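Local coordinates for probable transcriptional regulatory protein, Rv1404 (PDB 2NYX) that probably binds DNA and regulates transcription as a member of the MarR family, at residues B[27-39]-B[112-124]. Numbering follows the deposited sequence.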
loop_
_atom_site.group_PDB
_atom_site.type_symbol
_atom_site.label_atom_id
_atom_site.label_comp_id
_atom_site.label_asym_id
_atom_site.label_seq_id
_atom_site.Cartn_x
_atom_site.Cartn_y
_atom_site.Cartn_z
ATOM N N LEU B 27 -5.207 -5.038 7.089
ATOM C CA LEU B 27 -6.513 -4.813 6.470
ATOM C C LEU B 27 -6.591 -3.495 5.718
ATOM O O LEU B 27 -6.968 -3.480 4.553
ATOM C CB LEU B 27 -7.657 -4.928 7.482
ATOM C CG LEU B 27 -9.081 -4.896 6.905
ATOM C CD1 LEU B 27 -9.237 -5.817 5.703
ATOM C CD2 LEU B 27 -10.110 -5.250 7.951
ATOM N N LEU B 28 -6.233 -2.394 6.373
ATOM C CA LEU B 28 -6.299 -1.097 5.728
ATOM C C LEU B 28 -5.518 -1.135 4.427
ATOM O O LEU B 28 -5.993 -0.635 3.403
ATOM C CB LEU B 28 -5.744 0.005 6.620
ATOM C CG LEU B 28 -6.622 1.249 6.811
ATOM C CD1 LEU B 28 -5.773 2.461 7.184
ATOM C CD2 LEU B 28 -7.527 1.558 5.618
ATOM N N VAL B 29 -4.331 -1.747 4.478
ATOM C CA VAL B 29 -3.448 -1.882 3.318
ATOM C C VAL B 29 -4.087 -2.701 2.183
ATOM O O VAL B 29 -4.002 -2.320 1.020
ATOM C CB VAL B 29 -2.062 -2.454 3.727
ATOM C CG1 VAL B 29 -1.317 -3.041 2.529
ATOM C CG2 VAL B 29 -1.223 -1.377 4.383
ATOM N N ALA B 30 -4.728 -3.812 2.523
ATOM C CA ALA B 30 -5.391 -4.646 1.527
ATOM C C ALA B 30 -6.547 -3.901 0.899
ATOM O O ALA B 30 -6.778 -4.033 -0.292
ATOM C CB ALA B 30 -5.878 -5.950 2.144
ATOM N N ILE B 31 -7.275 -3.130 1.710
ATOM C CA ILE B 31 -8.389 -2.308 1.232
ATOM C C ILE B 31 -7.873 -1.226 0.287
ATOM O O ILE B 31 -8.464 -0.970 -0.763
ATOM C CB ILE B 31 -9.180 -1.650 2.395
ATOM C CG1 ILE B 31 -9.970 -2.693 3.189
ATOM C CG2 ILE B 31 -10.146 -0.579 1.863
ATOM C CD1 ILE B 31 -10.647 -2.126 4.443
ATOM N N SER B 32 -6.770 -0.595 0.671
ATOM C CA SER B 32 -6.134 0.402 -0.170
ATOM C C SER B 32 -5.699 -0.207 -1.498
ATOM O O SER B 32 -5.999 0.335 -2.559
ATOM C CB SER B 32 -4.947 1.029 0.547
ATOM O OG SER B 32 -5.348 1.591 1.787
ATOM N N ALA B 33 -5.018 -1.349 -1.431
ATOM C CA ALA B 33 -4.478 -1.997 -2.615
ATOM C C ALA B 33 -5.599 -2.415 -3.536
ATOM O O ALA B 33 -5.501 -2.239 -4.741
ATOM C CB ALA B 33 -3.634 -3.185 -2.233
ATOM N N HIS B 34 -6.669 -2.954 -2.963
ATOM C CA HIS B 34 -7.834 -3.352 -3.720
ATOM C C HIS B 34 -8.482 -2.173 -4.426
ATOM O O HIS B 34 -8.916 -2.308 -5.565
ATOM C CB HIS B 34 -8.860 -4.038 -2.817
ATOM C CG HIS B 34 -10.134 -4.398 -3.521
ATOM N ND1 HIS B 34 -11.337 -3.783 -3.245
ATOM C CD2 HIS B 34 -10.385 -5.295 -4.504
ATOM C CE1 HIS B 34 -12.275 -4.293 -4.023
ATOM N NE2 HIS B 34 -11.723 -5.210 -4.798
ATOM N N SER B 35 -8.548 -1.026 -3.758
ATOM C CA SER B 35 -9.199 0.157 -4.325
ATOM C C SER B 35 -8.476 0.690 -5.562
ATOM O O SER B 35 -9.108 1.164 -6.499
ATOM C CB SER B 35 -9.384 1.257 -3.269
ATOM O OG SER B 35 -8.189 1.971 -3.030
ATOM N N ILE B 36 -7.152 0.609 -5.548
ATOM C CA ILE B 36 -6.345 0.960 -6.702
ATOM C C ILE B 36 -6.619 -0.018 -7.838
ATOM O O ILE B 36 -6.885 0.384 -8.968
ATOM C CB ILE B 36 -4.844 0.915 -6.370
ATOM C CG1 ILE B 36 -4.529 1.832 -5.188
ATOM C CG2 ILE B 36 -4.028 1.304 -7.599
ATOM C CD1 ILE B 36 -3.110 1.683 -4.631
ATOM N N ALA B 37 -6.566 -1.308 -7.509
ATOM C CA ALA B 37 -6.702 -2.375 -8.485
ATOM C C ALA B 37 -8.073 -2.389 -9.141
ATOM O O ALA B 37 -8.206 -2.880 -10.264
ATOM C CB ALA B 37 -6.416 -3.707 -7.833
ATOM N N GLN B 38 -9.085 -1.848 -8.459
ATOM C CA GLN B 38 -10.458 -1.875 -8.977
ATOM C C GLN B 38 -10.725 -0.808 -10.037
ATOM O O GLN B 38 -11.674 -0.917 -10.803
ATOM C CB GLN B 38 -11.507 -1.844 -7.846
ATOM C CG GLN B 38 -11.822 -0.467 -7.223
ATOM C CD GLN B 38 -12.856 -0.538 -6.074
ATOM O OE1 GLN B 38 -12.582 -0.101 -4.941
ATOM N NE2 GLN B 38 -14.041 -1.093 -6.362
ATOM N N VAL B 39 -9.880 0.214 -10.091
ATOM C CA VAL B 39 -10.044 1.291 -11.067
ATOM C C VAL B 39 -9.191 1.039 -12.304
ATOM O O VAL B 39 -9.685 1.109 -13.426
ATOM C CB VAL B 39 -9.753 2.675 -10.447
ATOM C CG1 VAL B 39 -9.748 3.763 -11.517
ATOM C CG2 VAL B 39 -10.790 2.990 -9.373
ATOM N N VAL B 112 -8.532 9.148 -11.955
ATOM C CA VAL B 112 -8.012 7.931 -11.343
ATOM C C VAL B 112 -7.819 8.104 -9.833
ATOM O O VAL B 112 -8.352 7.317 -9.051
ATOM C CB VAL B 112 -6.725 7.451 -12.050
ATOM C CG1 VAL B 112 -5.915 6.507 -11.174
ATOM C CG2 VAL B 112 -7.082 6.774 -13.355
ATOM N N VAL B 113 -7.090 9.150 -9.438
ATOM C CA VAL B 113 -6.861 9.461 -8.036
ATOM C C VAL B 113 -8.178 9.679 -7.290
ATOM O O VAL B 113 -8.357 9.180 -6.191
ATOM C CB VAL B 113 -5.935 10.707 -7.856
ATOM C CG1 VAL B 113 -5.870 11.134 -6.383
ATOM C CG2 VAL B 113 -4.524 10.428 -8.365
ATOM N N ARG B 114 -9.092 10.431 -7.893
ATOM C CA ARG B 114 -10.385 10.728 -7.282
ATOM C C ARG B 114 -11.248 9.476 -7.126
ATOM O O ARG B 114 -11.864 9.279 -6.086
ATOM C CB ARG B 114 -11.118 11.799 -8.093
ATOM C CG ARG B 114 -12.504 12.165 -7.577
ATOM C CD ARG B 114 -13.076 13.370 -8.358
ATOM N NE ARG B 114 -14.529 13.312 -8.590
ATOM C CZ ARG B 114 -15.470 13.320 -7.637
ATOM N NH1 ARG B 114 -15.138 13.348 -6.343
ATOM N NH2 ARG B 114 -16.757 13.277 -7.981
ATOM N N GLN B 115 -11.278 8.645 -8.165
ATOM C CA GLN B 115 -12.045 7.396 -8.173
ATOM C C GLN B 115 -11.588 6.357 -7.141
ATOM O O GLN B 115 -12.395 5.807 -6.407
ATOM C CB GLN B 115 -12.015 6.775 -9.565
ATOM C CG GLN B 115 -13.018 7.364 -10.519
ATOM C CD GLN B 115 -13.056 6.609 -11.836
ATOM O OE1 GLN B 115 -13.978 5.824 -12.085
ATOM N NE2 GLN B 115 -12.048 6.830 -12.682
ATOM N N VAL B 116 -10.288 6.097 -7.118
ATOM C CA VAL B 116 -9.665 5.216 -6.152
ATOM C C VAL B 116 -9.941 5.715 -4.729
ATOM O O VAL B 116 -10.276 4.927 -3.838
ATOM C CB VAL B 116 -8.137 5.113 -6.427
ATOM C CG1 VAL B 116 -7.382 4.526 -5.244
ATOM C CG2 VAL B 116 -7.870 4.296 -7.683
ATOM N N THR B 117 -9.816 7.024 -4.523
ATOM C CA THR B 117 -10.048 7.614 -3.201
ATOM C C THR B 117 -11.496 7.467 -2.749
ATOM O O THR B 117 -11.740 7.055 -1.617
ATOM C CB THR B 117 -9.589 9.092 -3.126
ATOM O OG1 THR B 117 -8.239 9.181 -3.581
ATOM C CG2 THR B 117 -9.653 9.622 -1.694
ATOM N N GLU B 118 -12.446 7.776 -3.628
ATOM C CA GLU B 118 -13.861 7.734 -3.258
ATOM C C GLU B 118 -14.298 6.303 -2.951
ATOM O O GLU B 118 -15.043 6.080 -2.005
ATOM C CB GLU B 118 -14.766 8.437 -4.298
ATOM C CG GLU B 118 -15.489 7.527 -5.310
ATOM C CD GLU B 118 -16.966 7.249 -4.963
ATOM O OE1 GLU B 118 -17.260 6.214 -4.306
ATOM O OE2 GLU B 118 -17.841 8.059 -5.364
ATOM N N HIS B 119 -13.790 5.342 -3.719
ATOM C CA HIS B 119 -14.116 3.932 -3.518
ATOM C C HIS B 119 -13.560 3.353 -2.220
ATOM O O HIS B 119 -14.230 2.553 -1.552
ATOM C CB HIS B 119 -13.675 3.094 -4.719
ATOM C CG HIS B 119 -14.573 3.248 -5.908
ATOM N ND1 HIS B 119 -14.210 3.961 -7.030
ATOM C CD2 HIS B 119 -15.832 2.802 -6.136
ATOM C CE1 HIS B 119 -15.200 3.937 -7.903
ATOM N NE2 HIS B 119 -16.196 3.239 -7.386
ATOM N N ARG B 120 -12.348 3.768 -1.867
ATOM C CA ARG B 120 -11.732 3.343 -0.632
ATOM C C ARG B 120 -12.470 3.947 0.562
ATOM O O ARG B 120 -12.671 3.275 1.583
ATOM C CB ARG B 120 -10.250 3.720 -0.603
ATOM C CG ARG B 120 -9.469 3.120 0.567
ATOM C CD ARG B 120 -8.057 3.661 0.630
ATOM N NE ARG B 120 -7.381 3.466 -0.649
ATOM C CZ ARG B 120 -6.197 3.971 -0.977
ATOM N NH1 ARG B 120 -5.514 4.717 -0.121
ATOM N NH2 ARG B 120 -5.696 3.713 -2.175
ATOM N N ARG B 121 -12.877 5.208 0.438
ATOM C CA ARG B 121 -13.634 5.844 1.502
ATOM C C ARG B 121 -14.949 5.109 1.764
ATOM O O ARG B 121 -15.345 4.953 2.915
ATOM C CB ARG B 121 -13.902 7.318 1.202
ATOM C CG ARG B 121 -14.264 8.091 2.446
ATOM C CD ARG B 121 -14.939 9.405 2.159
ATOM N NE ARG B 121 -15.209 10.125 3.408
ATOM C CZ ARG B 121 -16.308 9.985 4.146
ATOM N NH1 ARG B 121 -17.263 9.145 3.775
ATOM N NH2 ARG B 121 -16.454 10.688 5.260
ATOM N N THR B 122 -15.612 4.653 0.701
ATOM C CA THR B 122 -16.870 3.916 0.830
ATOM C C THR B 122 -16.669 2.598 1.589
ATOM O O THR B 122 -17.512 2.223 2.404
ATOM C CB THR B 122 -17.556 3.674 -0.545
ATOM O OG1 THR B 122 -17.648 4.904 -1.267
ATOM C CG2 THR B 122 -18.965 3.128 -0.374
ATOM N N GLU B 123 -15.555 1.910 1.333
ATOM C CA GLU B 123 -15.221 0.686 2.068
ATOM C C GLU B 123 -14.844 0.958 3.513
ATOM O O GLU B 123 -15.158 0.154 4.389
ATOM C CB GLU B 123 -14.097 -0.117 1.396
ATOM C CG GLU B 123 -14.565 -1.428 0.727
ATOM C CD GLU B 123 -15.197 -2.448 1.709
ATOM O OE1 GLU B 123 -16.389 -2.784 1.533
ATOM O OE2 GLU B 123 -14.509 -2.917 2.645
ATOM N N ILE B 124 -14.164 2.076 3.759
ATOM C CA ILE B 124 -13.728 2.400 5.107
ATOM C C ILE B 124 -14.924 2.687 6.005
ATOM O O ILE B 124 -15.026 2.105 7.083
ATOM C CB ILE B 124 -12.658 3.531 5.139
ATOM C CG1 ILE B 124 -11.332 2.996 4.584
ATOM C CG2 ILE B 124 -12.468 4.085 6.567
ATOM C CD1 ILE B 124 -10.222 4.053 4.383
#
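Leu-28 meets Ile-124 where two helices well inclined from antiparallel, their N-to-C directions 135° apart, begin to pack: its CD2 lies 3.9 Å from Ile-124 CD1. One turn on, Ile-31 rests its CG2 branch between Arg-120 CG and Glu-123 CB, while the carboxylate of Glu-123 is engaged by Arg-126. The two helices illustrate how a long, charged side chain can serve as a knob, here Arg-120, which fits among Ile-31, Ser-32, Ser-35 and Ile-36; its chain bends at chi3 to lay the guanidinium against Ser-32. Ser-32 covers one face of that flat group, its CB 3.5 Å above the plane and over the centre, and its own hydroxyl is given to Leu-28 O. Ser-35 works at the edge instead. Its OG is set between the backbone N and the carbonyl carbon (chi1 79°), where it can face the arginine. There it receives the N-H of Arg-120 NE at 2.9 Å, nearly straight at 160° and within the guanidinium plane. The same OG donates in turn to Ser-32 O at 2.8 Å. A relay thus runs from the arginine to the backbone of the opposing helix. Ile-36 lies alongside Arg-120 and brings CG1 to 3.9 Å from Val-116 CG1. Farther on, Gln-38 reaches the base of the His-119 side chain, OE1 being 3.4 Å from His-119 CB. Val-39 finishes the seam, its CG2 3.6 Å from Val-116 CG2, with Gln-115 flanking it. On the dimerisation side of this MarR-type fold, Arg-120 NH1 hydrogen-bonds to Ser-25 OG of the second subunit, so one guanidinium links both chains. Toward the three-stranded sheet and the winged-helix part, helix 45-57 packs against the contact, Phe-48 touching Ile-36 and Val-116, and Leu-51 touching Val-112.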